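Local coordinates for glycerol-3-phosphate dehydrogenase [NAD(+)] (Dunaliella salina, PDB 6IUY), which converts dihydroxyacetone phosphate directly to glycerol by joining a haloacid dehalogenase-like phosphatase domain to an NAD-dependent glycerol-3-phosphate dehydrogenase domain, at residues Val38-Asp41 with Thr45-Thr48; Ile202-Gly207 with Arg245-Leu250; Arg109-Val114 with Ile225-Val230. All coordinates share one frame; numbering follows the deposited sequence.

Contact 1: Val38-Asp41 with Thr45-Thr48; sequences VCFD and TVTT. With MG (magnesium ion), chain F.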
ATOM      1  N   VAL A  38      34.910  13.845  -4.147  1.00 48.43           N
ATOM      2  CA  VAL A  38      36.193  14.544  -4.197  1.00 52.36           C
ATOM      3  C   VAL A  38      37.121  13.992  -3.105  1.00 53.58           C
ATOM      4  O   VAL A  38      36.776  14.015  -1.915  1.00 51.74           O
ATOM      5  CB  VAL A  38      36.011  16.070  -3.996  1.00 52.29           C
ATOM      6  CG1 VAL A  38      37.313  16.809  -4.224  1.00 52.15           C
ATOM      7  CG2 VAL A  38      34.927  16.604  -4.920  1.00 47.94           C
ATOM      8  N   CYS A  39      38.294  13.495  -3.502  1.00 51.34           N
ATOM      9  CA  CYS A  39      39.270  12.986  -2.533  1.00 50.71           C
ATOM     10  C   CYS A  39      40.408  13.982  -2.280  1.00 54.20           C
ATOM     11  O   CYS A  39      41.063  14.450  -3.218  1.00 50.35           O
ATOM     12  CB  CYS A  39      39.832  11.652  -3.009  1.00 45.33           C
ATOM     13  SG  CYS A  39      38.558  10.443  -3.412  1.00 54.25           S
ATOM     14  N   PHE A  40      40.644  14.310  -1.012  1.00 50.74           N
ATOM     15  CA  PHE A  40      41.667  15.292  -0.689  1.00 53.64           C
ATOM     16  C   PHE A  40      42.886  14.624  -0.063  1.00 56.39           C
ATOM     17  O   PHE A  40      42.755  13.807   0.859  1.00 52.90           O
ATOM     18  CB  PHE A  40      41.132  16.362   0.268  1.00 52.72           C
ATOM     19  CG  PHE A  40      40.220  17.368  -0.378  1.00 54.83           C
ATOM     20  CD1 PHE A  40      38.917  17.031  -0.718  1.00 51.93           C
ATOM     21  CD2 PHE A  40      40.650  18.665  -0.608  1.00 54.77           C
ATOM     22  CE1 PHE A  40      38.071  17.960  -1.304  1.00 55.26           C
ATOM     23  CE2 PHE A  40      39.812  19.602  -1.193  1.00 55.82           C
ATOM     24  CZ  PHE A  40      38.519  19.252  -1.544  1.00 59.43           C
ATOM     25  N   ASP A  41      44.067  14.984  -0.552  1.00 56.72           N
ATOM     26  CA  ASP A  41      45.299  14.632   0.138  1.00 55.90           C
ATOM     27  C   ASP A  41      45.344  15.491   1.380  1.00 57.41           C
ATOM     28  O   ASP A  41      44.802  16.589   1.371  1.00 62.05           O
ATOM     29  CB  ASP A  41      46.526  14.870  -0.744  1.00 60.70           C
ATOM     30  CG  ASP A  41      47.841  14.645  -0.001  1.00 62.62           C
ATOM     31  OD1 ASP A  41      48.065  13.536   0.544  1.00 62.12           O
ATOM     32  OD2 ASP A  41      48.639  15.596   0.049  1.00 62.85           O
ATOM     33  N   THR A  45      47.715  20.002   1.123  1.00 64.98           N
ATOM     34  CA  THR A  45      46.533  20.378   0.353  1.00 63.05           C
ATOM     35  C   THR A  45      45.410  20.781   1.306  1.00 63.77           C
ATOM     36  O   THR A  45      44.709  21.761   1.067  1.00 66.85           O
ATOM     37  CB  THR A  45      46.048  19.253  -0.575  1.00 62.39           C
ATOM     38  OG1 THR A  45      45.095  18.438   0.115  1.00 65.62           O
ATOM     39  CG2 THR A  45      47.214  18.415  -1.052  1.00 59.25           C
ATOM     40  N   VAL A  46      45.260  20.040   2.400  1.00 62.52           N
ATOM     41  CA  VAL A  46      44.294  20.388   3.442  1.00 57.79           C
ATOM     42  C   VAL A  46      44.970  21.069   4.624  1.00 65.07           C
ATOM     43  O   VAL A  46      44.410  21.982   5.236  1.00 67.84           O
ATOM     44  CB  VAL A  46      43.532  19.138   3.941  1.00 57.38           C
ATOM     45  CG1 VAL A  46      42.894  19.392   5.293  1.00 56.45           C
ATOM     46  CG2 VAL A  46      42.486  18.715   2.916  1.00 56.24           C
ATOM     47  N   THR A  47      46.175  20.617   4.952  1.00 63.63           N
ATOM     48  CA  THR A  47      46.941  21.235   6.025  1.00 69.71           C
ATOM     49  C   THR A  47      48.000  22.195   5.469  1.00 70.81           C
ATOM     50  O   THR A  47      48.600  21.938   4.415  1.00 68.59           O
ATOM     51  CB  THR A  47      47.628  20.170   6.913  1.00 68.50           C
ATOM     52  OG1 THR A  47      46.673  19.178   7.299  1.00 67.26           O
ATOM     53  CG2 THR A  47      48.240  20.808   8.153  1.00 75.08           C
ATOM     54  N   THR A  48      48.216  23.298   6.182  1.00 73.85           N
ATOM     55  CA  THR A  48      49.266  24.263   5.855  1.00 75.00           C
ATOM     56  C   THR A  48      50.639  23.597   5.892  1.00 77.60           C
ATOM     57  O   THR A  48      51.411  23.672   4.936  1.00 78.84           O
ATOM     58  CB  THR A  48      49.267  25.450   6.842  1.00 74.14           C
ATOM     59  OG1 THR A  48      49.417  24.956   8.180  1.00 72.55           O
ATOM     60  CG2 THR A  48      47.969  26.239   6.752  1.00 69.26           C
TER
HETATM   61 MG    MG F 704      50.718  16.124   0.051  1.00 59.38          MG
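Asp41 and Thr45 set their side chains crosswise, at about a right angle, where the chain turns back beyond strand 37-40. The methyl CG2 of Thr45 lies 3.3 Å from Asp41 OD2 and 3.6 Å from Asp41 CB. That same OD2 is the magnesium ligand, 2.1 Å from the ion, so in the model the methyl lies beside a metal-bound oxygen, though the rotation of this threonine is doubtful. With CG anti to the backbone N (chi1 174°), Asp41 sends its carboxylate on toward the metal. Its other oxygen, OD1, turns to a salt bridge with Lys185. A second right-angle crossing joins Phe40 and Val46. The valine branch CG2 meets Phe40 CB at 3.8 Å and reaches CD2 of the ring obliquely at 4.0 Å, while helix 114-123 packs on the phenyl group through Leu117 and Leu121. Both pairs are buried; Val46 CG2 also lies 3.5 Å from Asp41 O. Asp43, through its carbonyl oxygen, and Asp206 complete the protein ligands of the magnesium. A strand end running into Asp41, Asp43 and Thr45 matches the DxDx(T/V) signature of haloacid dehalogenase-like hydrolases; here the first aspartate gives a carboxylate oxygen and the second its backbone carbonyl to magnesium.

Contact 2: Ile202-Gly207 with Arg245-Leu250; sequences IMVGDG and RSYDEL. With MG (magnesium ion), chain F.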
ATOM      1  N   ILE A 202      37.133  12.751  -8.144  1.00 48.20           N
ATOM      2  CA  ILE A 202      38.166  13.743  -8.365  1.00 51.70           C
ATOM      3  C   ILE A 202      39.265  13.525  -7.340  1.00 53.74           C
ATOM      4  O   ILE A 202      38.961  13.189  -6.188  1.00 51.61           O
ATOM      5  CB  ILE A 202      37.612  15.201  -8.226  1.00 54.47           C
ATOM      6  CG1 ILE A 202      36.308  15.390  -9.015  1.00 53.41           C
ATOM      7  CG2 ILE A 202      38.674  16.252  -8.590  1.00 52.34           C
ATOM      8  CD1 ILE A 202      36.392  15.044 -10.492  1.00 48.58           C
ATOM      9  N   MET A 203      40.528  13.700  -7.745  1.00 49.59           N
ATOM     10  CA  MET A 203      41.618  13.732  -6.770  1.00 50.82           C
ATOM     11  C   MET A 203      42.173  15.147  -6.653  1.00 53.93           C
ATOM     12  O   MET A 203      42.494  15.786  -7.662  1.00 55.27           O
ATOM     13  CB  MET A 203      42.739  12.749  -7.133  1.00 54.18           C
ATOM     14  CG  MET A 203      43.911  12.739  -6.119  1.00 51.87           C
ATOM     15  SD  MET A 203      43.584  11.780  -4.610  1.00 54.08           S
ATOM     16  CE  MET A 203      43.881  12.987  -3.324  1.00 51.21           C
ATOM     17  N   VAL A 204      42.283  15.634  -5.419  1.00 51.90           N
ATOM     18  CA  VAL A 204      42.855  16.953  -5.165  1.00 56.36           C
ATOM     19  C   VAL A 204      44.065  16.822  -4.251  1.00 58.31           C
ATOM     20  O   VAL A 204      43.930  16.330  -3.122  1.00 54.38           O
ATOM     21  CB  VAL A 204      41.836  17.912  -4.514  1.00 54.99           C
ATOM     22  CG1 VAL A 204      42.396  19.326  -4.479  1.00 53.28           C
ATOM     23  CG2 VAL A 204      40.513  17.877  -5.263  1.00 49.43           C
ATOM     24  N   GLY A 205      45.233  17.259  -4.735  1.00 57.91           N
ATOM     25  CA  GLY A 205      46.472  17.184  -3.968  1.00 61.30           C
ATOM     26  C   GLY A 205      47.699  17.883  -4.556  1.00 65.23           C
ATOM     27  O   GLY A 205      47.648  18.476  -5.638  1.00 61.49           O
ATOM     28  N   ASP A 206      48.816  17.806  -3.831  1.00 69.21           N
ATOM     29  CA  ASP A 206      50.055  18.480  -4.226  1.00 67.90           C
ATOM     30  C   ASP A 206      51.145  17.523  -4.734  1.00 73.10           C
ATOM     31  O   ASP A 206      51.858  17.831  -5.689  1.00 76.59           O
ATOM     32  CB  ASP A 206      50.605  19.308  -3.050  1.00 69.04           C
ATOM     33  CG  ASP A 206      50.888  18.467  -1.803  1.00 70.66           C
ATOM     34  OD1 ASP A 206      50.048  17.612  -1.443  1.00 66.86           O
ATOM     35  OD2 ASP A 206      51.953  18.673  -1.173  1.00 71.97           O
ATOM     36  N   GLY A 207      51.275  16.365  -4.099  1.00 74.76           N
ATOM     37  CA  GLY A 207      52.397  15.481  -4.364  1.00 71.65           C
ATOM     38  C   GLY A 207      52.286  14.629  -5.612  1.00 71.06           C
ATOM     39  O   GLY A 207      51.351  14.782  -6.406  1.00 66.85           O
ATOM     40  N   ARG A 245      45.721  27.812  -7.029  1.00 64.55           N
ATOM     41  CA  ARG A 245      46.508  28.394  -5.946  1.00 69.28           C
ATOM     42  C   ARG A 245      45.630  28.702  -4.739  1.00 66.80           C
ATOM     43  O   ARG A 245      46.078  28.634  -3.592  1.00 70.32           O
ATOM     44  CB  ARG A 245      47.223  29.661  -6.422  1.00 71.53           C
ATOM     45  CG  ARG A 245      48.398  29.394  -7.350  1.00 73.31           C
ATOM     46  CD  ARG A 245      49.177  30.665  -7.648  1.00 80.87           C
ATOM     47  NE  ARG A 245      50.462  30.383  -8.290  1.00 88.92           N
ATOM     48  CZ  ARG A 245      50.629  30.228  -9.604  1.00 90.91           C
ATOM     49  NH1 ARG A 245      49.585  30.324 -10.426  1.00 91.36           N
ATOM     50  NH2 ARG A 245      51.839  29.970 -10.097  1.00 85.96           N
ATOM     51  N   SER A 246      44.374  29.035  -5.012  1.00 67.16           N
ATOM     52  CA  SER A 246      43.396  29.280  -3.960  1.00 65.34           C
ATOM     53  C   SER A 246      42.216  28.306  -4.055  1.00 65.27           C
ATOM     54  O   SER A 246      41.885  27.807  -5.144  1.00 61.97           O
ATOM     55  CB  SER A 246      42.894  30.722  -4.033  1.00 65.45           C
ATOM     56  OG  SER A 246      42.020  31.008  -2.954  1.00 68.88           O
ATOM     57  N   TYR A 247      41.577  28.035  -2.919  1.00 60.64           N
ATOM     58  CA  TYR A 247      40.412  27.165  -2.928  1.00 61.65           C
ATOM     59  C   TYR A 247      39.169  27.906  -3.401  1.00 63.13           C
ATOM     60  O   TYR A 247      38.200  27.276  -3.821  1.00 61.47           O
ATOM     61  CB  TYR A 247      40.181  26.537  -1.547  1.00 62.33           C
ATOM     62  CG  TYR A 247      40.995  25.281  -1.370  1.00 57.81           C
ATOM     63  CD1 TYR A 247      41.056  24.333  -2.380  1.00 56.14           C
ATOM     64  CD2 TYR A 247      41.742  25.066  -0.225  1.00 59.99           C
ATOM     65  CE1 TYR A 247      41.810  23.192  -2.242  1.00 59.65           C
ATOM     66  CE2 TYR A 247      42.500  23.932  -0.078  1.00 58.49           C
ATOM     67  CZ  TYR A 247      42.534  22.998  -1.089  1.00 61.11           C
ATOM     68  OH  TYR A 247      43.298  21.866  -0.945  1.00 61.24           O
ATOM     69  N   ASP A 248      39.193  29.238  -3.366  1.00 62.89           N
ATOM     70  CA  ASP A 248      38.051  29.979  -3.882  1.00 63.33           C
ATOM     71  C   ASP A 248      38.082  29.933  -5.410  1.00 65.00           C
ATOM     72  O   ASP A 248      37.165  30.399  -6.079  1.00 69.58           O
ATOM     73  CB  ASP A 248      38.003  31.425  -3.342  1.00 69.67           C
ATOM     74  CG  ASP A 248      39.259  32.243  -3.660  1.00 77.01           C
ATOM     75  OD1 ASP A 248      39.856  32.066  -4.748  1.00 72.78           O
ATOM     76  OD2 ASP A 248      39.640  33.085  -2.810  1.00 77.80           O
ATOM     77  N   GLU A 249      39.129  29.334  -5.965  1.00 63.16           N
ATOM     78  CA  GLU A 249      39.171  29.060  -7.400  1.00 62.54           C
ATOM     79  C   GLU A 249      38.296  27.844  -7.705  1.00 61.76           C
ATOM     80  O   GLU A 249      37.575  27.810  -8.704  1.00 59.45           O
ATOM     81  CB  GLU A 249      40.615  28.827  -7.850  1.00 66.71           C
ATOM     82  CG  GLU A 249      40.873  28.855  -9.353  1.00 70.23           C
ATOM     83  CD  GLU A 249      42.372  28.916  -9.668  1.00 75.87           C
ATOM     84  OE1 GLU A 249      42.769  28.569 -10.810  1.00 76.65           O
ATOM     85  OE2 GLU A 249      43.149  29.310  -8.759  1.00 71.40           O
ATOM     86  N   LEU A 250      38.359  26.844  -6.830  1.00 55.37           N
ATOM     87  CA  LEU A 250      37.533  25.649  -6.970  1.00 57.70           C
ATOM     88  C   LEU A 250      36.081  25.935  -6.588  1.00 56.04           C
ATOM     89  O   LEU A 250      35.156  25.543  -7.294  1.00 55.89           O
ATOM     90  CB  LEU A 250      38.083  24.511  -6.110  1.00 59.70           C
ATOM     91  CG  LEU A 250      39.327  23.806  -6.633  1.00 57.48           C
ATOM     92  CD1 LEU A 250      39.853  22.838  -5.571  1.00 51.31           C
ATOM     93  CD2 LEU A 250      38.999  23.090  -7.937  1.00 57.26           C
TER
HETATM   94 MG    MG F 704      50.718  16.124   0.051  1.00 59.38          MG
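The phenol oxygen of Tyr247 is held by a hydrogen bond to the carbonyl oxygen of Thr45, and Val204 CG1 approaches the same Tyr247 OH at 4.4 Å. The same valine methyl also faces Leu250 CD1, at 4.5 Å. Val204 thus reaches from strand 201-205 toward the first turn of helix 247-251 and touches two of its side chains, loosely and without any polar bond. Leu250 CD1 in turn sits at the edge of the Tyr247 ring, in its plane, 3.7 Å from the ring atom CD1 of Tyr247. Phe227 stacks on this ring, and Leu117 of helix 114-123 packs against both Tyr247 and Leu250. The helix start is held weakly: Ser246, in the N-cap position, accepts from Asp248 N at 3.4 Å through OG, and Arg245 N donates to Glu249 OE2, also at 3.4 Å. At the far end of the strand Asp206 turns to the metal. Its CG lies between the backbone N and the carbonyl carbon (chi1 59°), and OD1 binds magnesium at 2.2 Å. Just beyond, Gly207 N is hydrogen-bonded to Asp210. A core strand that ends in Gly-Asp, with a second aspartate four residues on, fits the GDxxxD form of motif IV in the Rossmann-like haloacid dehalogenase fold.

Contact 3: Arg109-Val114 with Ile225-Val230; sequences RLVPGV and ICFGGV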
ATOM      1  N   ARG A 109      45.495  24.113  11.603  1.00 74.01           N
ATOM      2  CA  ARG A 109      46.374  23.494  10.626  1.00 74.47           C
ATOM      3  C   ARG A 109      45.864  23.587   9.201  1.00 71.69           C
ATOM      4  O   ARG A 109      46.532  23.139   8.270  1.00 68.99           O
ATOM      5  CB  ARG A 109      46.583  22.020  10.980  1.00 72.94           C
ATOM      6  CG  ARG A 109      47.104  21.767  12.379  1.00 72.53           C
ATOM      7  CD  ARG A 109      47.567  20.332  12.483  1.00 72.77           C
ATOM      8  NE  ARG A 109      48.310  19.955  11.284  1.00 74.02           N
ATOM      9  CZ  ARG A 109      48.702  18.720  10.990  1.00 74.86           C
ATOM     10  NH1 ARG A 109      48.417  17.716  11.813  1.00 74.97           N
ATOM     11  NH2 ARG A 109      49.373  18.488   9.864  1.00 70.46           N
ATOM     12  N   LEU A 110      44.685  24.167   9.024  1.00 70.15           N
ATOM     13  CA  LEU A 110      43.991  24.029   7.756  1.00 68.64           C
ATOM     14  C   LEU A 110      44.192  25.224   6.839  1.00 65.14           C
ATOM     15  O   LEU A 110      44.095  26.371   7.264  1.00 66.48           O
ATOM     16  CB  LEU A 110      42.503  23.794   8.005  1.00 69.90           C
ATOM     17  CG  LEU A 110      42.226  22.582   8.893  1.00 69.83           C
ATOM     18  CD1 LEU A 110      42.436  22.944  10.364  1.00 76.06           C
ATOM     19  CD2 LEU A 110      40.822  22.066   8.665  1.00 67.72           C
ATOM     20  N   VAL A 111      44.476  24.937   5.574  1.00 60.27           N
ATOM     21  CA  VAL A 111      44.649  25.983   4.583  1.00 59.29           C
ATOM     22  C   VAL A 111      43.361  26.799   4.463  1.00 67.38           C
ATOM     23  O   VAL A 111      42.256  26.242   4.501  1.00 62.93           O
ATOM     24  CB  VAL A 111      45.047  25.393   3.222  1.00 61.96           C
ATOM     25  CG1 VAL A 111      46.124  24.332   3.413  1.00 64.68           C
ATOM     26  CG2 VAL A 111      43.862  24.772   2.556  1.00 66.42           C
ATOM     27  N   PRO A 112      43.489  28.130   4.361  1.00 68.89           N
ATOM     28  CA  PRO A 112      42.266  28.935   4.300  1.00 67.12           C
ATOM     29  C   PRO A 112      41.397  28.563   3.099  1.00 62.74           C
ATOM     30  O   PRO A 112      41.911  28.211   2.035  1.00 64.10           O
ATOM     31  CB  PRO A 112      42.787  30.385   4.201  1.00 62.86           C
ATOM     32  CG  PRO A 112      44.248  30.276   3.912  1.00 65.37           C
ATOM     33  CD  PRO A 112      44.699  28.962   4.472  1.00 68.94           C
ATOM     34  N   GLY A 113      40.084  28.615   3.301  1.00 58.67           N
ATOM     35  CA  GLY A 113      39.130  28.308   2.259  1.00 62.59           C
ATOM     36  C   GLY A 113      38.791  26.831   2.102  1.00 60.03           C
ATOM     37  O   GLY A 113      37.865  26.492   1.360  1.00 59.61           O
ATOM     38  N   VAL A 114      39.515  25.947   2.781  1.00 56.04           N
ATOM     39  CA  VAL A 114      39.308  24.526   2.538  1.00 56.54           C
ATOM     40  C   VAL A 114      38.113  23.992   3.337  1.00 55.54           C
ATOM     41  O   VAL A 114      37.365  23.155   2.836  1.00 52.92           O
ATOM     42  CB  VAL A 114      40.570  23.691   2.855  1.00 57.24           C
ATOM     43  CG1 VAL A 114      40.767  23.535   4.370  1.00 59.14           C
ATOM     44  CG2 VAL A 114      40.478  22.334   2.167  1.00 57.04           C
ATOM     45  N   ILE A 225      43.275  17.517  -9.765  1.00 58.03           N
ATOM     46  CA  ILE A 225      43.445  18.946  -9.584  1.00 57.54           C
ATOM     47  C   ILE A 225      44.609  19.139  -8.637  1.00 59.77           C
ATOM     48  O   ILE A 225      44.582  18.646  -7.497  1.00 55.61           O
ATOM     49  CB  ILE A 225      42.180  19.621  -9.002  1.00 57.61           C
ATOM     50  CG1 ILE A 225      41.027  19.576 -10.011  1.00 58.44           C
ATOM     51  CG2 ILE A 225      42.488  21.050  -8.564  1.00 54.69           C
ATOM     52  CD1 ILE A 225      39.699  20.008  -9.445  1.00 56.03           C
ATOM     53  N   CYS A 226      45.646  19.825  -9.107  1.00 60.59           N
ATOM     54  CA  CYS A 226      46.818  20.038  -8.266  1.00 58.00           C
ATOM     55  C   CYS A 226      46.680  21.337  -7.502  1.00 55.64           C
ATOM     56  O   CYS A 226      46.462  22.399  -8.091  1.00 63.26           O
ATOM     57  CB  CYS A 226      48.102  20.040  -9.098  1.00 65.90           C
ATOM     58  SG  CYS A 226      49.563  20.582  -8.155  1.00 64.46           S
ATOM     59  N   PHE A 227      46.805  21.247  -6.187  1.00 58.94           N
ATOM     60  CA  PHE A 227      46.737  22.421  -5.328  1.00 63.11           C
ATOM     61  C   PHE A 227      48.121  22.869  -4.861  1.00 64.51           C
ATOM     62  O   PHE A 227      48.711  22.277  -3.952  1.00 66.27           O
ATOM     63  CB  PHE A 227      45.851  22.137  -4.124  1.00 59.76           C
ATOM     64  CG  PHE A 227      45.729  23.289  -3.182  1.00 59.70           C
ATOM     65  CD1 PHE A 227      44.808  24.300  -3.420  1.00 60.20           C
ATOM     66  CD2 PHE A 227      46.519  23.354  -2.049  1.00 61.64           C
ATOM     67  CE1 PHE A 227      44.690  25.353  -2.541  1.00 63.50           C
ATOM     68  CE2 PHE A 227      46.407  24.399  -1.168  1.00 59.23           C
ATOM     69  CZ  PHE A 227      45.501  25.402  -1.406  1.00 63.63           C
ATOM     70  N   GLY A 228      48.625  23.926  -5.486  1.00 70.32           N
ATOM     71  CA  GLY A 228      49.931  24.474  -5.160  1.00 73.58           C
ATOM     72  C   GLY A 228      49.846  25.709  -4.283  1.00 73.25           C
ATOM     73  O   GLY A 228      50.708  26.582  -4.346  1.00 76.56           O
ATOM     74  N   GLY A 229      48.800  25.783  -3.465  1.00 67.69           N
ATOM     75  CA  GLY A 229      48.635  26.899  -2.555  1.00 66.92           C
ATOM     76  C   GLY A 229      49.736  26.936  -1.516  1.00 69.66           C
ATOM     77  O   GLY A 229      50.174  28.009  -1.108  1.00 71.55           O
ATOM     78  N   VAL A 230      50.184  25.758  -1.090  1.00 74.85           N
ATOM     79  CA  VAL A 230      51.249  25.652  -0.089  1.00 77.16           C
ATOM     80  C   VAL A 230      52.609  25.382  -0.740  1.00 75.48           C
ATOM     81  O   VAL A 230      53.528  26.184  -0.620  1.00 78.17           O
ATOM     82  CB  VAL A 230      50.945  24.543   0.946  1.00 71.53           C
ATOM     83  CG1 VAL A 230      52.220  24.065   1.614  1.00 73.82           C
ATOM     84  CG2 VAL A 230      49.944  25.038   1.982  1.00 67.58           C
TER
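Val111 meets Phe227 and Val230 with one methyl each, and these two apolar touches are the whole of the side-chain contact between the segments. Its CG1 lies 4.1 Å from Val230 CG2, the two valines crossing at about a right angle. Its CG2 comes obliquely to the far end of the phenyl ring, 4.3 Å from Phe227 CZ. The first torsion of Val111 (chi1 -45°) places CG1 beside the backbone N and CG2 between N and the carbonyl carbon, which divides the two methyls between the two partners. Val230 lies at the exposed margin, where it also packs on Arg44, whereas Val111 and Phe227 are buried.

The Phe227 ring has a further neighbour. Phe227 extends from the end of strand 223-227 with CG anti to the backbone N (chi1 180°), and the chain then curls back over the ring: Gly229 N stands 3.5 Å above its plane, displaced toward the rim. Val111 and Val114 both touch Tyr247 of helix 247-251.

Backbone hydrogen bonding shapes the other segment. A type II beta turn runs from Val111 to Val114, closed by Val114 N donating to Val111 O at 3.2 Å. Gly113 takes the third place of the turn with a positive phi of 85°, as glycine commonly does there, and is at the same time the N-cap of helix 114-123. At the start of the turn, the backbone of Val111 is also hydrogen-bonded to that of Val46.

The contact joins the loop before helix 114-123 to the C-terminal end of a strand of the parallel sheet. Phe227 lies about 6 Å from Asp206, side chain to side chain, beside the metal site at the strand ends of a Rossmann-like haloacid dehalogenase domain.

All three contacts crowd the same end of one parallel sheet, their centres 6 to 8 Å apart. Strand 201-205 is central: Cys39 O lies 2.8 Å from Val204 N, tying contact 1 to contact 2, and Gly205 O lies 2.9 Å from Phe227 N, tying contact 2 to contact 3. Contact 3 returns to contact 1 through Val46 O and Val111 N, 3.0 Å apart. Contacts 1 and 2 each supply a carboxylate to one magnesium ion, from Asp41 and Asp206, while contact 3 gives no ligand; its Val230 side chain lies about 8 Å away. Tyr247 of contact 2 meets contact 1 through OH, 2.5 Å from Thr45 O, and packs on Val111 of contact 3.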